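Local coordinates for UPF0336 protein Rv0637 (Mycobacterium tuberculosis, PDB 5ZY8) that probably serves as the HadC subunit of a (3R)-hydroxyacyl-[acyl-carrier-protein] dehydratase and is built on a hotdog fold, at residues 118-123 with 139-144; 66-71 with 105-110; 92-97 with 132-137. One frame throughout, in Å; residues are numbered along the deposited sequence.

Interaction 1. Residues 118-123 with 139-144; sequences ADIVVT and YTTLMG
Ile120 to Thr123 pair with Thr140 to Met143 at the open end of a beta hairpin in the antiparallel hotdog sheet, strands 120-129 and 134-143. Two hydrogen-bonded pairs carry the backbone. At the first, Leu142 N gives Val121 O a nearly straight bond (2.8 Å, 169°), and Val121 N returns a bond to Leu142 O at 3.1 Å. At the second, Thr123 N binds Thr140 O at 2.8 Å, and Thr140 N answers to Thr123 O. Past the last regular pair, the Gly144 N bond to Asp119 O is weak.

Ile120, Val122, Thr141 and Met143 share one face. Val122 and Thr141 lie side by side, methyl to methyl, with CG2 of Val122 3.8 Å from CG2 of Thr141. Met143, with CG anti to its backbone N (chi1 -155°), runs alongside Ile120, with Ile120 CD1 against Met143 CG. On the other face Thr123 OG1 sits 3.5 Å from Thr140 CB, while Thr123 CG2 meets Leu142 CD1 at 4.0 Å. Thr140 OG1 itself bonds to Gln89.

Strand 102-113 flanks the hairpin beside Ile120 and Val122, and strand 85-93 runs along Thr141. Helix 61-74 packs on the face of Thr123, Thr140 and Leu142, where Gln68 touches all three.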
ATOM      1  N   ALA C 118     -22.659 -13.883 -21.824  1.00117.53           N
ATOM      2  CA  ALA C 118     -21.231 -13.623 -21.962  1.00112.34           C
ATOM      3  C   ALA C 118     -20.442 -14.764 -21.320  1.00111.26           C
ATOM      4  O   ALA C 118     -20.980 -15.832 -21.001  1.00101.95           O
ATOM      5  CB  ALA C 118     -20.891 -12.249 -21.372  1.00113.63           C
ATOM      6  N   ASP C 119     -19.150 -14.521 -21.092  1.00111.80           N
ATOM      7  CA  ASP C 119     -18.160 -15.552 -20.807  1.00107.31           C
ATOM      8  C   ASP C 119     -17.904 -15.686 -19.304  1.00 99.20           C
ATOM      9  O   ASP C 119     -18.057 -14.725 -18.544  1.00 97.48           O
ATOM     10  CB  ASP C 119     -16.855 -15.218 -21.540  1.00100.78           C
ATOM     11  CG  ASP C 119     -16.964 -15.413 -23.049  1.00100.66           C
ATOM     12  OD1 ASP C 119     -17.204 -16.558 -23.494  1.00103.59           O
ATOM     13  OD2 ASP C 119     -16.839 -14.410 -23.787  1.00 99.65           O
ATOM     14  N   ILE C 120     -17.519 -16.895 -18.881  1.00 82.70           N
ATOM     15  CA  ILE C 120     -17.318 -17.240 -17.468  1.00 85.86           C
ATOM     16  C   ILE C 120     -15.976 -17.955 -17.349  1.00 84.17           C
ATOM     17  O   ILE C 120     -15.876 -19.139 -17.698  1.00 89.94           O
ATOM     18  CB  ILE C 120     -18.430 -18.144 -16.919  1.00 92.87           C
ATOM     19  CG1 ILE C 120     -19.814 -17.616 -17.284  1.00100.33           C
ATOM     20  CG2 ILE C 120     -18.291 -18.266 -15.407  1.00 91.15           C
ATOM     21  CD1 ILE C 120     -20.182 -16.388 -16.582  1.00101.07           C
ATOM     22  N   VAL C 121     -14.965 -17.283 -16.807  1.00 76.13           N
ATOM     23  CA  VAL C 121     -13.664 -17.909 -16.612  1.00 73.41           C
ATOM     24  C   VAL C 121     -13.388 -18.045 -15.125  1.00 73.89           C
ATOM     25  O   VAL C 121     -13.571 -17.093 -14.360  1.00 78.75           O
ATOM     26  CB  VAL C 121     -12.546 -17.114 -17.305  1.00 73.90           C
ATOM     27  CG1 VAL C 121     -11.305 -17.973 -17.452  1.00 71.91           C
ATOM     28  CG2 VAL C 121     -13.016 -16.637 -18.664  1.00 72.95           C
ATOM     29  N   VAL C 122     -12.944 -19.231 -14.719  1.00 73.97           N
ATOM     30  CA  VAL C 122     -12.553 -19.505 -13.342  1.00 73.41           C
ATOM     31  C   VAL C 122     -11.047 -19.681 -13.342  1.00 73.82           C
ATOM     32  O   VAL C 122     -10.527 -20.651 -13.909  1.00 81.51           O
ATOM     33  CB  VAL C 122     -13.248 -20.749 -12.776  1.00 71.53           C
ATOM     34  CG1 VAL C 122     -12.712 -21.062 -11.388  1.00 67.47           C
ATOM     35  CG2 VAL C 122     -14.746 -20.532 -12.730  1.00 72.84           C
ATOM     36  N   THR C 123     -10.342 -18.737 -12.728  1.00 72.31           N
ATOM     37  CA  THR C 123      -8.910 -18.865 -12.531  1.00 65.99           C
ATOM     38  C   THR C 123      -8.632 -19.528 -11.190  1.00 61.02           C
ATOM     39  O   THR C 123      -9.341 -19.287 -10.208  1.00 64.36           O
ATOM     40  CB  THR C 123      -8.231 -17.498 -12.614  1.00 71.24           C
ATOM     41  OG1 THR C 123      -8.519 -16.732 -11.434  1.00 76.99           O
ATOM     42  CG2 THR C 123      -8.730 -16.749 -13.836  1.00 75.14           C
ATOM     43  N   TYR C 139      -9.304 -19.402  -5.876  1.00 66.20           N
ATOM     44  CA  TYR C 139     -10.151 -19.525  -7.053  1.00 69.66           C
ATOM     45  C   TYR C 139     -10.927 -18.232  -7.232  1.00 75.87           C
ATOM     46  O   TYR C 139     -11.653 -17.804  -6.327  1.00 87.98           O
ATOM     47  CB  TYR C 139     -11.112 -20.705  -6.937  1.00 73.19           C
ATOM     48  CG  TYR C 139     -10.449 -22.057  -6.837  1.00 73.29           C
ATOM     49  CD1 TYR C 139      -9.844 -22.481  -5.661  1.00 72.33           C
ATOM     50  CD2 TYR C 139     -10.435 -22.917  -7.928  1.00 75.89           C
ATOM     51  CE1 TYR C 139      -9.242 -23.724  -5.578  1.00 73.28           C
ATOM     52  CE2 TYR C 139      -9.838 -24.157  -7.855  1.00 75.01           C
ATOM     53  CZ  TYR C 139      -9.243 -24.558  -6.681  1.00 71.31           C
ATOM     54  OH  TYR C 139      -8.648 -25.802  -6.615  1.00 77.16           O
ATOM     55  N   THR C 140     -10.785 -17.623  -8.402  1.00 69.11           N
ATOM     56  CA  THR C 140     -11.528 -16.427  -8.755  1.00 71.87           C
ATOM     57  C   THR C 140     -12.412 -16.728  -9.955  1.00 72.77           C
ATOM     58  O   THR C 140     -11.964 -17.354 -10.922  1.00 64.16           O
ATOM     59  CB  THR C 140     -10.564 -15.272  -9.059  1.00 70.08           C
ATOM     60  OG1 THR C 140      -9.748 -15.022  -7.908  1.00 71.99           O
ATOM     61  CG2 THR C 140     -11.328 -14.007  -9.427  1.00 67.93           C
ATOM     62  N   THR C 141     -13.667 -16.295  -9.884  1.00 71.54           N
ATOM     63  CA  THR C 141     -14.615 -16.467 -10.973  1.00 72.41           C
ATOM     64  C   THR C 141     -14.884 -15.096 -11.574  1.00 75.14           C
ATOM     65  O   THR C 141     -15.429 -14.215 -10.899  1.00 79.50           O
ATOM     66  CB  THR C 141     -15.915 -17.107 -10.489  1.00 73.22           C
ATOM     67  OG1 THR C 141     -15.618 -18.254  -9.685  1.00 64.60           O
ATOM     68  CG2 THR C 141     -16.750 -17.540 -11.678  1.00 76.54           C
ATOM     69  N   LEU C 142     -14.513 -14.926 -12.840  1.00 75.85           N
ATOM     70  CA  LEU C 142     -14.710 -13.683 -13.565  1.00 76.97           C
ATOM     71  C   LEU C 142     -15.816 -13.865 -14.593  1.00 79.25           C
ATOM     72  O   LEU C 142     -16.058 -14.973 -15.078  1.00 83.96           O
ATOM     73  CB  LEU C 142     -13.418 -13.226 -14.255  1.00 81.72           C
ATOM     74  CG  LEU C 142     -12.142 -13.194 -13.408  1.00 83.84           C
ATOM     75  CD1 LEU C 142     -10.903 -13.459 -14.257  1.00 83.87           C
ATOM     76  CD2 LEU C 142     -12.024 -11.875 -12.677  1.00 82.26           C
ATOM     77  N   MET C 143     -16.485 -12.763 -14.924  1.00 85.61           N
ATOM     78  CA  MET C 143     -17.632 -12.789 -15.817  1.00 93.74           C
ATOM     79  C   MET C 143     -17.499 -11.709 -16.887  1.00102.39           C
ATOM     80  O   MET C 143     -16.813 -10.700 -16.692  1.00106.09           O
ATOM     81  CB  MET C 143     -18.912 -12.628 -14.992  1.00 96.13           C
ATOM     82  CG  MET C 143     -20.152 -13.197 -15.629  1.00103.66           C
ATOM     83  SD  MET C 143     -21.566 -13.153 -14.509  1.00104.15           S
ATOM     84  CE  MET C 143     -21.365 -14.699 -13.619  1.00102.79           C
ATOM     85  N   GLY C 144     -18.153 -11.936 -18.028  1.00107.56           N
ATOM     86  CA  GLY C 144     -18.045 -11.045 -19.176  1.00105.28           C
ATOM     87  C   GLY C 144     -19.215 -10.097 -19.402  1.00102.27           C
ATOM     88  O   GLY C 144     -19.331  -9.460 -20.457  1.00 95.39           O
TER

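Interaction 2. Residues 66-71 with 105-110; sequences YVQLDF and ARMDIH
Val67, Gln68 and Phe71 of helix 61-74 lie on Ala105, Met107 and Ile109 of strand 102-113, where the long helix of the hotdog fold packs against its antiparallel sheet. The two segments run at 57° to each other, with their axes 8.8 Å apart at the closest point. All six touching residues are buried.

Aliphatic packing comes first. The two methyls of Val67 are split between two alternate residues of the strand, Ala105 and Met107: CG2 rests on Ala105 CB at 3.4 Å, and CG1, anti to the backbone N, lies 3.7 Å from Met107 CB. Met107 then meets Gln68 at about a right angle, its SD 3.7 Å from Gln68 CG.

The polar pairing belongs to the strand alone. Arg106, whose side chain starts away from the helix, grips Asp108 side-on within the guanidinium plane: NE to OD1, and NH1 to OD2 at 2.8 Å, each oxygen using its syn lone pair. This salt bridge joins two alternate residues whose side chains take no part in the helix contact.

The aromatic contacts gather round Phe71. Ile109 CD1 comes obliquely to the far end of its ring, 3.9 Å from CZ, and Trp12 stacks edge-to-face with the same ring. Met107 adds a Met-aromatic contact with a CH-pi component: it bends at chi3 (70°), bringing its CE over one face of Phe71, 3.8 Å from the ring centroid and 21° off the normal, with SD set back obliquely.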
ATOM      1  N   TYR C  66      -1.516  -9.755  -9.593  1.00 57.04           N
ATOM      2  CA  TYR C  66      -0.254  -9.629 -10.311  1.00 57.59           C
ATOM      3  C   TYR C  66      -0.189 -10.650 -11.440  1.00 63.49           C
ATOM      4  O   TYR C  66       0.155 -10.314 -12.581  1.00 66.35           O
ATOM      5  CB  TYR C  66       0.927  -9.835  -9.357  1.00 52.86           C
ATOM      6  CG  TYR C  66       1.334  -8.647  -8.512  1.00 48.37           C
ATOM      7  CD1 TYR C  66       0.817  -7.367  -8.745  1.00 46.29           C
ATOM      8  CD2 TYR C  66       2.252  -8.805  -7.480  1.00 47.80           C
ATOM      9  CE1 TYR C  66       1.206  -6.277  -7.963  1.00 44.31           C
ATOM     10  CE2 TYR C  66       2.647  -7.727  -6.697  1.00 48.95           C
ATOM     11  CZ  TYR C  66       2.121  -6.465  -6.946  1.00 45.56           C
ATOM     12  OH  TYR C  66       2.517  -5.409  -6.162  1.00 41.41           O
ATOM     13  N   VAL C  67      -0.585 -11.894 -11.143  1.00 62.32           N
ATOM     14  CA  VAL C  67      -0.481 -12.979 -12.112  1.00 61.05           C
ATOM     15  C   VAL C  67      -1.570 -12.858 -13.165  1.00 59.84           C
ATOM     16  O   VAL C  67      -1.310 -12.996 -14.367  1.00 59.18           O
ATOM     17  CB  VAL C  67      -0.549 -14.339 -11.396  1.00 61.00           C
ATOM     18  CG1 VAL C  67      -0.267 -15.477 -12.378  1.00 68.75           C
ATOM     19  CG2 VAL C  67       0.407 -14.361 -10.233  1.00 58.64           C
ATOM     20  N   GLN C  68      -2.803 -12.583 -12.731  1.00 56.70           N
ATOM     21  CA  GLN C  68      -3.904 -12.488 -13.680  1.00 66.27           C
ATOM     22  C   GLN C  68      -3.629 -11.417 -14.727  1.00 64.97           C
ATOM     23  O   GLN C  68      -3.806 -11.655 -15.927  1.00 60.21           O
ATOM     24  CB  GLN C  68      -5.219 -12.198 -12.955  1.00 75.20           C
ATOM     25  CG  GLN C  68      -5.896 -13.398 -12.319  1.00 76.63           C
ATOM     26  CD  GLN C  68      -6.972 -12.990 -11.320  1.00 83.76           C
ATOM     27  OE1 GLN C  68      -7.978 -12.376 -11.691  1.00 80.87           O
ATOM     28  NE2 GLN C  68      -6.769 -13.333 -10.052  1.00 81.88           N
ATOM     29  N   LEU C  69      -3.190 -10.228 -14.297  1.00 63.98           N
ATOM     30  CA  LEU C  69      -2.911  -9.172 -15.265  1.00 64.38           C
ATOM     31  C   LEU C  69      -1.731  -9.522 -16.161  1.00 59.93           C
ATOM     32  O   LEU C  69      -1.758  -9.222 -17.358  1.00 63.76           O
ATOM     33  CB  LEU C  69      -2.675  -7.833 -14.570  1.00 70.35           C
ATOM     34  CG  LEU C  69      -3.815  -7.347 -13.683  1.00 77.36           C
ATOM     35  CD1 LEU C  69      -3.390  -6.121 -12.902  1.00 82.50           C
ATOM     36  CD2 LEU C  69      -5.077  -7.073 -14.500  1.00 77.54           C
ATOM     37  N   ASP C  70      -0.689 -10.156 -15.617  1.00 62.27           N
ATOM     38  CA  ASP C  70       0.402 -10.601 -16.479  1.00 62.69           C
ATOM     39  C   ASP C  70      -0.120 -11.526 -17.573  1.00 66.44           C
ATOM     40  O   ASP C  70       0.304 -11.430 -18.732  1.00 68.43           O
ATOM     41  CB  ASP C  70       1.494 -11.288 -15.659  1.00 63.76           C
ATOM     42  CG  ASP C  70       2.760 -11.570 -16.474  1.00 69.17           C
ATOM     43  OD1 ASP C  70       2.767 -12.519 -17.284  1.00 76.09           O
ATOM     44  OD2 ASP C  70       3.761 -10.847 -16.298  1.00 85.48           O
ATOM     45  N   PHE C  71      -1.080 -12.390 -17.227  1.00 68.77           N
ATOM     46  CA  PHE C  71      -1.665 -13.325 -18.186  1.00 66.38           C
ATOM     47  C   PHE C  71      -2.444 -12.591 -19.273  1.00 63.66           C
ATOM     48  O   PHE C  71      -2.227 -12.819 -20.468  1.00 64.65           O
ATOM     49  CB  PHE C  71      -2.559 -14.318 -17.434  1.00 71.75           C
ATOM     50  CG  PHE C  71      -3.353 -15.236 -18.323  1.00 72.32           C
ATOM     51  CD1 PHE C  71      -2.757 -16.336 -18.924  1.00 71.35           C
ATOM     52  CD2 PHE C  71      -4.716 -15.026 -18.517  1.00 70.72           C
ATOM     53  CE1 PHE C  71      -3.497 -17.191 -19.740  1.00 73.76           C
ATOM     54  CE2 PHE C  71      -5.462 -15.883 -19.324  1.00 69.73           C
ATOM     55  CZ  PHE C  71      -4.850 -16.967 -19.934  1.00 73.79           C
ATOM     56  N   ALA C 105       3.800 -18.028  -7.559  1.00 53.10           N
ATOM     57  CA  ALA C 105       2.429 -18.054  -8.024  1.00 54.86           C
ATOM     58  C   ALA C 105       2.339 -18.774  -9.360  1.00 61.28           C
ATOM     59  O   ALA C 105       3.257 -18.731 -10.186  1.00 63.41           O
ATOM     60  CB  ALA C 105       1.868 -16.637  -8.144  1.00 54.08           C
ATOM     61  N   ARG C 106       1.216 -19.456  -9.539  1.00 63.01           N
ATOM     62  CA  ARG C 106       0.942 -20.233 -10.737  1.00 64.01           C
ATOM     63  C   ARG C 106      -0.561 -20.205 -10.940  1.00 62.03           C
ATOM     64  O   ARG C 106      -1.309 -20.665 -10.074  1.00 67.07           O
ATOM     65  CB  ARG C 106       1.464 -21.667 -10.600  1.00 70.78           C
ATOM     66  CG  ARG C 106       1.321 -22.514 -11.850  1.00 74.65           C
ATOM     67  CD  ARG C 106       1.526 -23.984 -11.533  1.00 77.92           C
ATOM     68  NE  ARG C 106       0.309 -24.776 -11.688  1.00 82.77           N
ATOM     69  CZ  ARG C 106       0.160 -26.011 -11.211  1.00 80.77           C
ATOM     70  NH1 ARG C 106      -0.981 -26.671 -11.398  1.00 76.81           N
ATOM     71  NH2 ARG C 106       1.154 -26.585 -10.544  1.00 74.10           N
ATOM     72  N   MET C 107      -1.004 -19.633 -12.047  1.00 59.35           N
ATOM     73  CA  MET C 107      -2.423 -19.547 -12.350  1.00 64.90           C
ATOM     74  C   MET C 107      -2.782 -20.598 -13.393  1.00 66.93           C
ATOM     75  O   MET C 107      -2.170 -20.647 -14.463  1.00 71.40           O
ATOM     76  CB  MET C 107      -2.766 -18.155 -12.864  1.00 66.32           C
ATOM     77  CG  MET C 107      -4.223 -17.795 -12.785  1.00 70.07           C
ATOM     78  SD  MET C 107      -4.475 -16.409 -13.888  1.00 74.00           S
ATOM     79  CE  MET C 107      -4.255 -17.242 -15.459  1.00 79.56           C
ATOM     80  N   ASP C 108      -3.792 -21.416 -13.096  1.00 71.34           N
ATOM     81  CA  ASP C 108      -4.373 -22.302 -14.093  1.00 66.75           C
ATOM     82  C   ASP C 108      -5.749 -21.796 -14.503  1.00 64.18           C
ATOM     83  O   ASP C 108      -6.493 -21.233 -13.697  1.00 60.45           O
ATOM     84  CB  ASP C 108      -4.523 -23.742 -13.565  1.00 66.55           C
ATOM     85  CG  ASP C 108      -3.226 -24.322 -13.010  1.00 71.00           C
ATOM     86  OD1 ASP C 108      -2.172 -23.672 -13.161  1.00 76.06           O
ATOM     87  OD2 ASP C 108      -3.258 -25.447 -12.444  1.00 79.29           O
ATOM     88  N   ILE C 109      -6.110 -22.064 -15.752  1.00 57.51           N
ATOM     89  CA  ILE C 109      -7.477 -21.830 -16.197  1.00 62.98           C
ATOM     90  C   ILE C 109      -8.315 -23.040 -15.797  1.00 70.59           C
ATOM     91  O   ILE C 109      -8.181 -24.131 -16.366  1.00 64.82           O
ATOM     92  CB  ILE C 109      -7.553 -21.573 -17.701  1.00 66.42           C
ATOM     93  CG1 ILE C 109      -6.718 -20.341 -18.042  1.00 70.37           C
ATOM     94  CG2 ILE C 109      -9.016 -21.450 -18.129  1.00 65.69           C
ATOM     95  CD1 ILE C 109      -7.450 -19.035 -17.907  1.00 72.41           C
ATOM     96  N   HIS C 110      -9.154 -22.851 -14.785  1.00 73.52           N
ATOM     97  CA  HIS C 110      -9.904 -23.950 -14.200  1.00 73.06           C
ATOM     98  C   HIS C 110     -11.124 -24.291 -15.042  1.00 70.09           C
ATOM     99  O   HIS C 110     -11.446 -25.470 -15.212  1.00 78.05           O
ATOM    100  CB  HIS C 110     -10.311 -23.588 -12.773  1.00 73.59           C
ATOM    101  CG  HIS C 110     -10.760 -24.754 -11.949  1.00 74.65           C
ATOM    102  ND1 HIS C 110     -12.092 -25.051 -11.745  1.00 74.18           N
ATOM    103  CD2 HIS C 110     -10.058 -25.689 -11.266  1.00 73.75           C
ATOM    104  CE1 HIS C 110     -12.191 -26.119 -10.974  1.00 70.24           C
ATOM    105  NE2 HIS C 110     -10.972 -26.524 -10.668  1.00 70.61           N
TER

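Interaction 3. Residues 92-97 with 132-137; sequences VFHKPV and GELVME
The imidazole of His94 and the carboxylate of Glu137 meet edge to edge, their planes only 12° apart, with Glu137 OE2 near the ring plane at NE2. This is a His-carboxylate hydrogen bond from NE2 to OE2, although the modelled separation is too short to trust at this resolution. Leu134 CD2 approaches the same ring obliquely, beside His94 CD2. The Phe93 ring is likewise met obliquely, by Met136 CE at 3.4 Å from its CE1. The two side chains lie side by side, and the bend of Met136 at chi3 (-41°) carries that methyl to the ring and also to Val97 CG1, 3.7 Å away.

Backbone pairing begins regularly. Val92 N donates to Glu137 O at 2.9 Å, and Glu137 N returns a bond to Val92 O at 3.1 Å. Beyond Phe93 the regular strand ends, and Val135 O takes two donors from the same face of its plane: His94 N at 3.0 Å and Lys95 N at 3.1 Å. Val135 also belongs to a classic beta bulge, since it and Met136 both face Cys127 on strand 120-129.

Farther out, Lys95 NZ comes from above the carboxylate plane of Glu133 to form a salt bridge with OE1 at 2.8 Å; Asn129 holds OE2. Phe93 also makes backbone hydrogen bonds to the chain of another protein in the assembly, against which Pro96 packs.

Glu137 therefore works with both oxygens. OE1 takes the salt bridge from Arg124 and a hydrogen bond with Tyr139 OH, which would restrain the carboxylate's rotation; the near-coplanar His94 is consistent with a bond to OE2, its length doubtful. The nearby Arg124 probably helps to balance the carboxylate's charge.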
ATOM      1  N   VAL C  92      -8.117 -21.316  -0.014  1.00 70.86           N
ATOM      2  CA  VAL C  92      -7.834 -22.565   0.692  1.00 69.65           C
ATOM      3  C   VAL C  92      -6.439 -22.477   1.287  1.00 68.68           C
ATOM      4  O   VAL C  92      -5.442 -22.483   0.553  1.00 67.64           O
ATOM      5  CB  VAL C  92      -7.954 -23.792  -0.213  1.00 71.14           C
ATOM      6  CG1 VAL C  92      -7.690 -25.053   0.598  1.00 67.49           C
ATOM      7  CG2 VAL C  92      -9.335 -23.833  -0.845  1.00 70.62           C
ATOM      8  N   PHE C  93      -6.362 -22.475   2.611  1.00 64.80           N
ATOM      9  CA  PHE C  93      -5.101 -22.291   3.318  1.00 67.62           C
ATOM     10  C   PHE C  93      -4.611 -23.668   3.733  1.00 63.10           C
ATOM     11  O   PHE C  93      -5.125 -24.265   4.681  1.00 72.21           O
ATOM     12  CB  PHE C  93      -5.282 -21.357   4.508  1.00 66.62           C
ATOM     13  CG  PHE C  93      -5.884 -20.043   4.138  1.00 65.80           C
ATOM     14  CD1 PHE C  93      -5.086 -19.008   3.670  1.00 71.82           C
ATOM     15  CD2 PHE C  93      -7.250 -19.842   4.234  1.00 68.80           C
ATOM     16  CE1 PHE C  93      -5.642 -17.783   3.313  1.00 69.95           C
ATOM     17  CE2 PHE C  93      -7.813 -18.625   3.876  1.00 69.17           C
ATOM     18  CZ  PHE C  93      -7.003 -17.592   3.415  1.00 65.71           C
ATOM     19  N   HIS C  94      -3.614 -24.167   3.000  1.00 59.88           N
ATOM     20  CA  HIS C  94      -2.955 -25.413   3.367  1.00 67.90           C
ATOM     21  C   HIS C  94      -1.858 -25.184   4.395  1.00 68.30           C
ATOM     22  O   HIS C  94      -1.556 -26.083   5.188  1.00 71.37           O
ATOM     23  CB  HIS C  94      -2.391 -26.088   2.116  1.00 67.73           C
ATOM     24  CG  HIS C  94      -3.427 -26.374   1.073  1.00 72.77           C
ATOM     25  ND1 HIS C  94      -4.334 -27.406   1.189  1.00 76.47           N
ATOM     26  CD2 HIS C  94      -3.728 -25.737  -0.084  1.00 73.90           C
ATOM     27  CE1 HIS C  94      -5.131 -27.408   0.136  1.00 79.57           C
ATOM     28  NE2 HIS C  94      -4.786 -26.406  -0.652  1.00 74.56           N
ATOM     29  N   LYS C  95      -1.255 -24.006   4.396  1.00 67.06           N
ATOM     30  CA  LYS C  95      -0.370 -23.572   5.461  1.00 67.47           C
ATOM     31  C   LYS C  95      -0.711 -22.126   5.756  1.00 67.64           C
ATOM     32  O   LYS C  95      -1.196 -21.405   4.875  1.00 61.22           O
ATOM     33  CB  LYS C  95       1.108 -23.709   5.067  1.00 72.56           C
ATOM     34  CG  LYS C  95       1.460 -25.096   4.575  1.00 82.84           C
ATOM     35  CD  LYS C  95       2.927 -25.441   4.746  1.00 84.23           C
ATOM     36  CE  LYS C  95       3.114 -26.950   4.666  1.00 88.40           C
ATOM     37  NZ  LYS C  95       3.172 -27.416   3.260  1.00 92.42           N
ATOM     38  N   PRO C  96      -0.464 -21.661   6.977  1.00 72.77           N
ATOM     39  CA  PRO C  96      -0.658 -20.239   7.256  1.00 69.08           C
ATOM     40  C   PRO C  96       0.398 -19.439   6.516  1.00 59.64           C
ATOM     41  O   PRO C  96       1.566 -19.843   6.438  1.00 46.37           O
ATOM     42  CB  PRO C  96      -0.491 -20.148   8.775  1.00 72.84           C
ATOM     43  CG  PRO C  96       0.417 -21.276   9.111  1.00 75.19           C
ATOM     44  CD  PRO C  96       0.097 -22.380   8.135  1.00 75.73           C
ATOM     45  N   VAL C  97      -0.018 -18.298   5.975  1.00 57.57           N
ATOM     46  CA  VAL C  97       0.872 -17.419   5.225  1.00 59.25           C
ATOM     47  C   VAL C  97       1.287 -16.274   6.141  1.00 55.71           C
ATOM     48  O   VAL C  97       0.443 -15.511   6.633  1.00 54.76           O
ATOM     49  CB  VAL C  97       0.221 -16.920   3.922  1.00 56.73           C
ATOM     50  CG1 VAL C  97      -1.181 -16.412   4.166  1.00 57.85           C
ATOM     51  CG2 VAL C  97       1.077 -15.848   3.282  1.00 52.15           C
ATOM     52  N   GLY C 132       8.770 -25.577  -2.412  1.00 70.83           N
ATOM     53  CA  GLY C 132       7.884 -26.256  -3.334  1.00 69.94           C
ATOM     54  C   GLY C 132       6.654 -26.877  -2.708  1.00 73.87           C
ATOM     55  O   GLY C 132       5.926 -27.601  -3.400  1.00 70.72           O
ATOM     56  N   GLU C 133       6.415 -26.659  -1.417  1.00 72.29           N
ATOM     57  CA  GLU C 133       5.184 -27.134  -0.807  1.00 74.27           C
ATOM     58  C   GLU C 133       4.062 -26.132  -1.044  1.00 67.29           C
ATOM     59  O   GLU C 133       4.292 -24.931  -1.223  1.00 70.81           O
ATOM     60  CB  GLU C 133       5.357 -27.385   0.691  1.00 80.63           C
ATOM     61  CG  GLU C 133       5.918 -26.220   1.461  1.00 87.69           C
ATOM     62  CD  GLU C 133       6.375 -26.590   2.865  1.00 93.67           C
ATOM     63  OE1 GLU C 133       5.990 -27.673   3.358  1.00 91.33           O
ATOM     64  OE2 GLU C 133       7.108 -25.786   3.487  1.00 98.16           O
ATOM     65  N   LEU C 134       2.833 -26.641  -1.039  1.00 64.23           N
ATOM     66  CA  LEU C 134       1.663 -25.839  -1.362  1.00 64.34           C
ATOM     67  C   LEU C 134       1.147 -25.136  -0.115  1.00 67.59           C
ATOM     68  O   LEU C 134       0.845 -25.783   0.894  1.00 64.08           O
ATOM     69  CB  LEU C 134       0.584 -26.711  -2.002  1.00 64.99           C
ATOM     70  CG  LEU C 134      -0.649 -25.897  -2.341  1.00 70.09           C
ATOM     71  CD1 LEU C 134      -0.281 -25.197  -3.584  1.00 70.32           C
ATOM     72  CD2 LEU C 134      -1.835 -26.789  -2.624  1.00 77.20           C
ATOM     73  N   VAL C 135       1.071 -23.805  -0.178  1.00 69.89           N
ATOM     74  CA  VAL C 135       0.639 -23.042   0.983  1.00 62.71           C
ATOM     75  C   VAL C 135      -0.788 -22.545   0.796  1.00 57.75           C
ATOM     76  O   VAL C 135      -1.531 -22.406   1.775  1.00 60.30           O
ATOM     77  CB  VAL C 135       1.601 -21.881   1.300  1.00 68.30           C
ATOM     78  CG1 VAL C 135       3.049 -22.330   1.173  1.00 65.36           C
ATOM     79  CG2 VAL C 135       1.335 -20.673   0.418  1.00 71.51           C
ATOM     80  N   MET C 136      -1.198 -22.293  -0.449  1.00 55.93           N
ATOM     81  CA  MET C 136      -2.525 -21.727  -0.662  1.00 61.52           C
ATOM     82  C   MET C 136      -2.981 -21.931  -2.098  1.00 63.16           C
ATOM     83  O   MET C 136      -2.168 -21.905  -3.031  1.00 60.34           O
ATOM     84  CB  MET C 136      -2.505 -20.222  -0.382  1.00 70.97           C
ATOM     85  CG  MET C 136      -3.745 -19.471  -0.839  1.00 81.33           C
ATOM     86  SD  MET C 136      -3.663 -17.739  -0.400  1.00 83.77           S
ATOM     87  CE  MET C 136      -2.982 -17.838   1.256  1.00 85.34           C
ATOM     88  N   GLU C 137      -4.299 -22.078  -2.266  1.00 61.99           N
ATOM     89  CA  GLU C 137      -4.949 -21.985  -3.563  1.00 69.55           C
ATOM     90  C   GLU C 137      -6.045 -20.935  -3.485  1.00 74.40           C
ATOM     91  O   GLU C 137      -6.732 -20.819  -2.467  1.00 82.95           O
ATOM     92  CB  GLU C 137      -5.553 -23.306  -4.019  1.00 73.31           C
ATOM     93  CG  GLU C 137      -4.765 -24.534  -3.630  1.00 77.94           C
ATOM     94  CD  GLU C 137      -5.579 -25.795  -3.816  1.00 79.00           C
ATOM     95  OE1 GLU C 137      -6.259 -25.903  -4.858  1.00 77.26           O
ATOM     96  OE2 GLU C 137      -5.557 -26.663  -2.918  1.00 72.43           O
TER

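From the N terminus, helix segment 66-71 comes first and waits until 105-110 closes interaction 2. Between them runs 92-97, which finds its partner 132-137 only later, so interactions 2 and 3 cross. Interaction 1 opens at 118-123, before interaction 3 closes, and ends at 139-144; these two cross as well, while interactions 2 and 1 follow in series. None nests inside another. Interactions 1 and 3 use successive parts of strand 134-143, joining it to strands 120-129 and 85-93, with centres 23 Å apart. Interaction 2 lays the helix on strand 102-113 and touches interaction 1 directly, where His110 N probably bonds to Val122 O, 2.7 Å away.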